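PDB 2UY6: Pap fimbrial major pilin protein from Escherichia coli, which polymerizes into the thick, right-handed helical rod of the pilus, through which bacteria colonize the epithelium of specific host organs. Local coordinates for residues Glu44-Leu58 / Glu128-Ser140. The protein carries 2 engineered substitutions. Numbering follows the deposited sequence.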
loop_
_atom_site.group_PDB
_atom_site.type_symbol
_atom_site.label_atom_id
_atom_site.label_comp_id
_atom_site.label_asym_id
_atom_site.label_seq_id
_atom_site.Cartn_x
_atom_site.Cartn_y
_atom_site.Cartn_z
ATOM N N GLU B 44 19.093 6.516 40.854
ATOM C CA GLU B 44 18.610 5.934 42.107
ATOM C C GLU B 44 17.978 6.984 43.006
ATOM O O GLU B 44 16.979 6.716 43.681
ATOM C CB GLU B 44 19.755 5.230 42.856
ATOM C CG GLU B 44 19.366 4.639 44.224
ATOM C CD GLU B 44 18.211 3.638 44.159
ATOM O OE1 GLU B 44 18.228 2.760 43.267
ATOM O OE2 GLU B 44 17.290 3.719 45.007
ATOM N N ALA B 45 18.551 8.184 43.002
ATOM C CA ALA B 45 18.047 9.272 43.827
ATOM C C ALA B 45 16.759 9.909 43.302
ATOM O O ALA B 45 16.154 10.741 43.979
ATOM C CB ALA B 45 19.121 10.334 43.985
ATOM N N GLY B 46 16.335 9.536 42.100
ATOM C CA GLY B 46 15.111 10.112 41.567
ATOM C C GLY B 46 15.375 11.003 40.374
ATOM O O GLY B 46 14.478 11.695 39.885
ATOM N N GLY B 47 16.622 10.996 39.916
ATOM C CA GLY B 47 16.983 11.789 38.761
ATOM C C GLY B 47 16.570 11.021 37.521
ATOM O O GLY B 47 16.415 9.792 37.565
ATOM N N VAL B 48 16.394 11.739 36.417
ATOM C CA VAL B 48 15.997 11.137 35.154
ATOM C C VAL B 48 17.007 11.477 34.064
ATOM O O VAL B 48 17.723 12.470 34.163
ATOM C CB VAL B 48 14.603 11.656 34.737
ATOM C CG1 VAL B 48 14.361 11.394 33.254
ATOM C CG2 VAL B 48 13.528 10.980 35.582
ATOM N N SER B 49 17.066 10.662 33.020
ATOM C CA SER B 49 17.996 10.936 31.931
ATOM C C SER B 49 17.473 12.100 31.089
ATOM O O SER B 49 16.300 12.476 31.182
ATOM C CB SER B 49 18.140 9.708 31.034
ATOM O OG SER B 49 16.971 9.517 30.252
ATOM N N LYS B 50 18.335 12.682 30.266
ATOM C CA LYS B 50 17.879 13.766 29.412
ATOM C C LYS B 50 16.891 13.169 28.431
ATOM O O LYS B 50 17.108 12.074 27.915
ATOM C CB LYS B 50 19.028 14.377 28.613
ATOM C CG LYS B 50 18.573 15.415 27.589
ATOM C CD LYS B 50 19.755 16.052 26.883
ATOM C CE LYS B 50 19.333 17.308 26.123
ATOM N NZ LYS B 50 20.502 18.090 25.593
ATOM N N PRO B 51 15.770 13.856 28.189
ATOM C CA PRO B 51 14.841 13.258 27.227
ATOM C C PRO B 51 15.461 13.238 25.827
ATOM O O PRO B 51 15.895 14.267 25.312
ATOM C CB PRO B 51 13.584 14.134 27.349
ATOM C CG PRO B 51 14.042 15.365 28.106
ATOM C CD PRO B 51 15.108 14.875 29.018
ATOM N N MET B 52 15.526 12.043 25.240
ATOM C CA MET B 52 16.117 11.838 23.918
ATOM C C MET B 52 15.086 11.879 22.809
ATOM O O MET B 52 13.964 11.401 22.963
ATOM C CB MET B 52 16.826 10.486 23.857
ATOM C CG MET B 52 17.883 10.289 24.910
ATOM S SD MET B 52 19.166 11.518 24.767
ATOM C CE MET B 52 19.590 11.749 26.491
ATOM N N ASP B 53 15.483 12.441 21.680
ATOM C CA ASP B 53 14.597 12.531 20.538
ATOM C C ASP B 53 14.406 11.157 19.908
ATOM O O ASP B 53 15.366 10.520 19.478
ATOM C CB ASP B 53 15.173 13.487 19.491
ATOM C CG ASP B 53 15.116 14.941 19.924
ATOM O OD1 ASP B 53 15.433 15.813 19.091
ATOM O OD2 ASP B 53 14.760 15.218 21.090
ATOM N N LEU B 54 13.169 10.688 19.880
ATOM C CA LEU B 54 12.872 9.415 19.263
ATOM C C LEU B 54 12.033 9.802 18.042
ATOM O O LEU B 54 10.817 9.957 18.144
ATOM C CB LEU B 54 12.069 8.538 20.216
ATOM C CG LEU B 54 12.154 7.030 19.969
ATOM C CD1 LEU B 54 11.255 6.301 20.948
ATOM C CD2 LEU B 54 11.737 6.713 18.569
ATOM N N ASP B 55 12.684 9.999 16.898
ATOM C CA ASP B 55 11.968 10.375 15.683
ATOM C C ASP B 55 11.798 9.219 14.703
ATOM O O ASP B 55 12.743 8.494 14.393
ATOM C CB ASP B 55 12.670 11.544 14.996
ATOM C CG ASP B 55 12.646 12.803 15.836
ATOM O OD1 ASP B 55 11.580 13.135 16.395
ATOM O OD2 ASP B 55 13.690 13.470 15.939
ATOM N N ILE B 56 10.570 9.050 14.230
ATOM C CA ILE B 56 10.244 7.982 13.299
ATOM C C ILE B 56 9.783 8.577 11.977
ATOM O O ILE B 56 8.750 9.243 11.918
ATOM C CB ILE B 56 9.117 7.083 13.859
ATOM C CG1 ILE B 56 9.536 6.506 15.209
ATOM C CG2 ILE B 56 8.824 5.949 12.895
ATOM C CD1 ILE B 56 8.426 5.748 15.915
ATOM N N GLU B 57 10.557 8.347 10.921
ATOM C CA GLU B 57 10.207 8.864 9.607
ATOM C C GLU B 57 9.307 7.892 8.842
ATOM O O GLU B 57 9.660 6.730 8.638
ATOM C CB GLU B 57 11.477 9.169 8.796
ATOM C CG GLU B 57 11.211 9.408 7.304
ATOM C CD GLU B 57 12.339 10.147 6.583
ATOM O OE1 GLU B 57 13.529 9.826 6.811
ATOM O OE2 GLU B 57 12.029 11.047 5.773
ATOM N N LEU B 58 8.133 8.383 8.449
ATOM C CA LEU B 58 7.161 7.603 7.684
ATOM C C LEU B 58 7.469 7.786 6.204
ATOM O O LEU B 58 7.363 8.893 5.684
ATOM C CB LEU B 58 5.737 8.087 7.975
ATOM C CG LEU B 58 5.346 7.988 9.452
ATOM C CD1 LEU B 58 3.955 8.567 9.701
ATOM C CD2 LEU B 58 5.398 6.540 9.864
ATOM N N GLU B 128 5.684 17.871 7.514
ATOM C CA GLU B 128 6.694 16.881 7.885
ATOM C C GLU B 128 6.167 15.452 7.799
ATOM O O GLU B 128 4.957 15.224 7.816
ATOM C CB GLU B 128 7.193 17.143 9.308
ATOM C CG GLU B 128 7.682 18.557 9.552
ATOM C CD GLU B 128 8.127 18.771 10.988
ATOM O OE1 GLU B 128 9.172 18.210 11.384
ATOM O OE2 GLU B 128 7.426 19.496 11.727
ATOM N N ASN B 129 7.082 14.491 7.716
ATOM C CA ASN B 129 6.701 13.085 7.633
ATOM C C ASN B 129 7.369 12.306 8.768
ATOM O O ASN B 129 7.537 11.086 8.694
ATOM C CB ASN B 129 7.120 12.504 6.283
ATOM C CG ASN B 129 8.619 12.510 6.094
ATOM O OD1 ASN B 129 9.263 13.551 6.208
ATOM N ND2 ASN B 129 9.187 11.344 5.811
ATOM N N VAL B 130 7.749 13.030 9.815
ATOM C CA VAL B 130 8.400 12.433 10.970
ATOM C C VAL B 130 7.540 12.613 12.207
ATOM O O VAL B 130 7.087 13.724 12.502
ATOM C CB VAL B 130 9.774 13.095 11.252
ATOM C CG1 VAL B 130 10.413 12.480 12.497
ATOM C CG2 VAL B 130 10.689 12.941 10.053
ATOM N N LEU B 131 7.295 11.518 12.915
ATOM C CA LEU B 131 6.529 11.577 14.152
ATOM C C LEU B 131 7.601 11.826 15.212
ATOM O O LEU B 131 8.638 11.155 15.217
ATOM C CB LEU B 131 5.812 10.251 14.405
ATOM C CG LEU B 131 4.755 9.859 13.365
ATOM C CD1 LEU B 131 4.472 8.363 13.440
ATOM C CD2 LEU B 131 3.492 10.660 13.594
ATOM N N HIS B 132 7.367 12.798 16.089
ATOM C CA HIS B 132 8.344 13.147 17.121
ATOM C C HIS B 132 7.939 12.693 18.518
ATOM O O HIS B 132 6.815 12.934 18.956
ATOM C CB HIS B 132 8.564 14.667 17.153
ATOM C CG HIS B 132 8.908 15.269 15.821
ATOM N ND1 HIS B 132 10.153 15.141 15.238
ATOM C CD2 HIS B 132 8.177 16.035 14.975
ATOM C CE1 HIS B 132 10.175 15.804 14.096
ATOM N NE2 HIS B 132 8.988 16.356 13.911
ATOM N N TYR B 133 8.867 12.032 19.203
ATOM C CA TYR B 133 8.660 11.563 20.573
ATOM C C TYR B 133 9.954 11.823 21.346
ATOM O O TYR B 133 10.987 12.148 20.760
ATOM C CB TYR B 133 8.396 10.052 20.634
ATOM C CG TYR B 133 7.161 9.546 19.923
ATOM C CD1 TYR B 133 7.195 9.200 18.567
ATOM C CD2 TYR B 133 5.960 9.395 20.608
ATOM C CE1 TYR B 133 6.056 8.717 17.917
ATOM C CE2 TYR B 133 4.822 8.916 19.970
ATOM C CZ TYR B 133 4.876 8.581 18.628
ATOM O OH TYR B 133 3.739 8.127 18.011
ATOM N N THR B 134 9.891 11.694 22.664
ATOM C CA THR B 134 11.081 11.846 23.494
ATOM C C THR B 134 11.055 10.681 24.462
ATOM O O THR B 134 9.991 10.231 24.882
ATOM C CB THR B 134 11.106 13.164 24.288
ATOM O OG1 THR B 134 9.786 13.477 24.735
ATOM C CG2 THR B 134 11.655 14.290 23.439
ATOM N N ALA B 135 12.230 10.175 24.798
ATOM C CA ALA B 135 12.313 9.048 25.703
ATOM C C ALA B 135 13.301 9.331 26.816
ATOM O O ALA B 135 14.387 9.869 26.580
ATOM C CB ALA B 135 12.724 7.801 24.935
ATOM N N VAL B 136 12.913 8.958 28.030
ATOM C CA VAL B 136 13.753 9.149 29.207
ATOM C C VAL B 136 13.913 7.841 29.967
ATOM O O VAL B 136 12.999 7.015 30.015
ATOM C CB VAL B 136 13.143 10.185 30.186
ATOM C CG1 VAL B 136 13.195 11.583 29.584
ATOM C CG2 VAL B 136 11.707 9.805 30.493
ATOM N N VAL B 137 15.084 7.651 30.553
ATOM C CA VAL B 137 15.359 6.457 31.340
ATOM C C VAL B 137 15.258 6.840 32.820
ATOM O O VAL B 137 15.709 7.917 33.217
ATOM C CB VAL B 137 16.779 5.919 31.057
ATOM C CG1 VAL B 137 17.085 4.732 31.969
ATOM C CG2 VAL B 137 16.891 5.517 29.598
ATOM N N LYS B 138 14.651 5.980 33.630
ATOM C CA LYS B 138 14.539 6.266 35.055
ATOM C C LYS B 138 14.392 4.990 35.867
ATOM O O LYS B 138 14.198 3.912 35.308
ATOM C CB LYS B 138 13.355 7.196 35.331
ATOM C CG LYS B 138 11.992 6.547 35.248
ATOM C CD LYS B 138 10.911 7.593 35.428
ATOM C CE LYS B 138 9.585 6.965 35.766
ATOM N NZ LYS B 138 9.668 6.260 37.076
ATOM N N LYS B 139 14.508 5.118 37.185
ATOM C CA LYS B 139 14.370 3.969 38.063
ATOM C C LYS B 139 12.948 3.466 37.897
ATOM O O LYS B 139 12.016 4.254 37.762
ATOM C CB LYS B 139 14.622 4.366 39.520
ATOM C CG LYS B 139 14.602 3.181 40.480
ATOM C CD LYS B 139 15.021 3.569 41.891
ATOM C CE LYS B 139 14.027 4.518 42.532
ATOM N NZ LYS B 139 14.446 4.885 43.918
ATOM N N SER B 140 12.798 2.147 37.886
ATOM C CA SER B 140 11.502 1.505 37.732
ATOM C C SER B 140 10.574 1.884 38.869
ATOM O O SER B 140 11.029 2.173 39.968
ATOM C CB SER B 140 11.680 -0.010 37.715
ATOM O OG SER B 140 10.436 -0.657 37.857
HETATM O O HOH W 1 14.920 7.893 38.535
#
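M52 and A135, L54 and Y133, and I56 and L131 form successive hydrogen-bonded pairs of an antiparallel ladder, with strand directions 143° apart. M52 N reaches A135 O at 2.8 Å and A135 N answers to M52 O; in the L54-Y133 pair, the bond from Y133 N to L54 O is weak. Beyond the ladder, S49 continues the pairing with its side chain: V137 N donates to S49 OG at 2.7 Å in a nearly straight bond (179°), while S49 N donates to V137 O.

Side-chain polar bonds add to the ladder at both ends and within it. With CG between its backbone N and carbonyl carbon (chi1 64°), N129 brings its amide to two acceptors, ND2 giving one hydrogen to the anti lone pair of E57 OE2 (2.9 Å) and the other to L58 O (3.1 Å), both close to the amide plane, which fixes its rotation. H132 ND1 meets D55 OD1 at 2.7 Å, in the ring plane but above the carboxylate plane; NE2 binds E128 OE1, so the imidazole is held at both ring nitrogens. At the far end, K139 NZ bonds E44 O and forms a salt bridge with E44 OE2, while E44 OE1 accepts from V147 N.

Apolar contacts fill in along the pair. L58 CD1 packs on L131 CD1 at 3.8 Å; L131 shares its sheet face with Y133, which stacks edge-to-face with F81. P51 CB meets V136 CG1 at 3.4 Å. The ladder makes strands 52-59 and 130-139 neighbours in one sheet, as in the immunoglobulin-like fold of pilins.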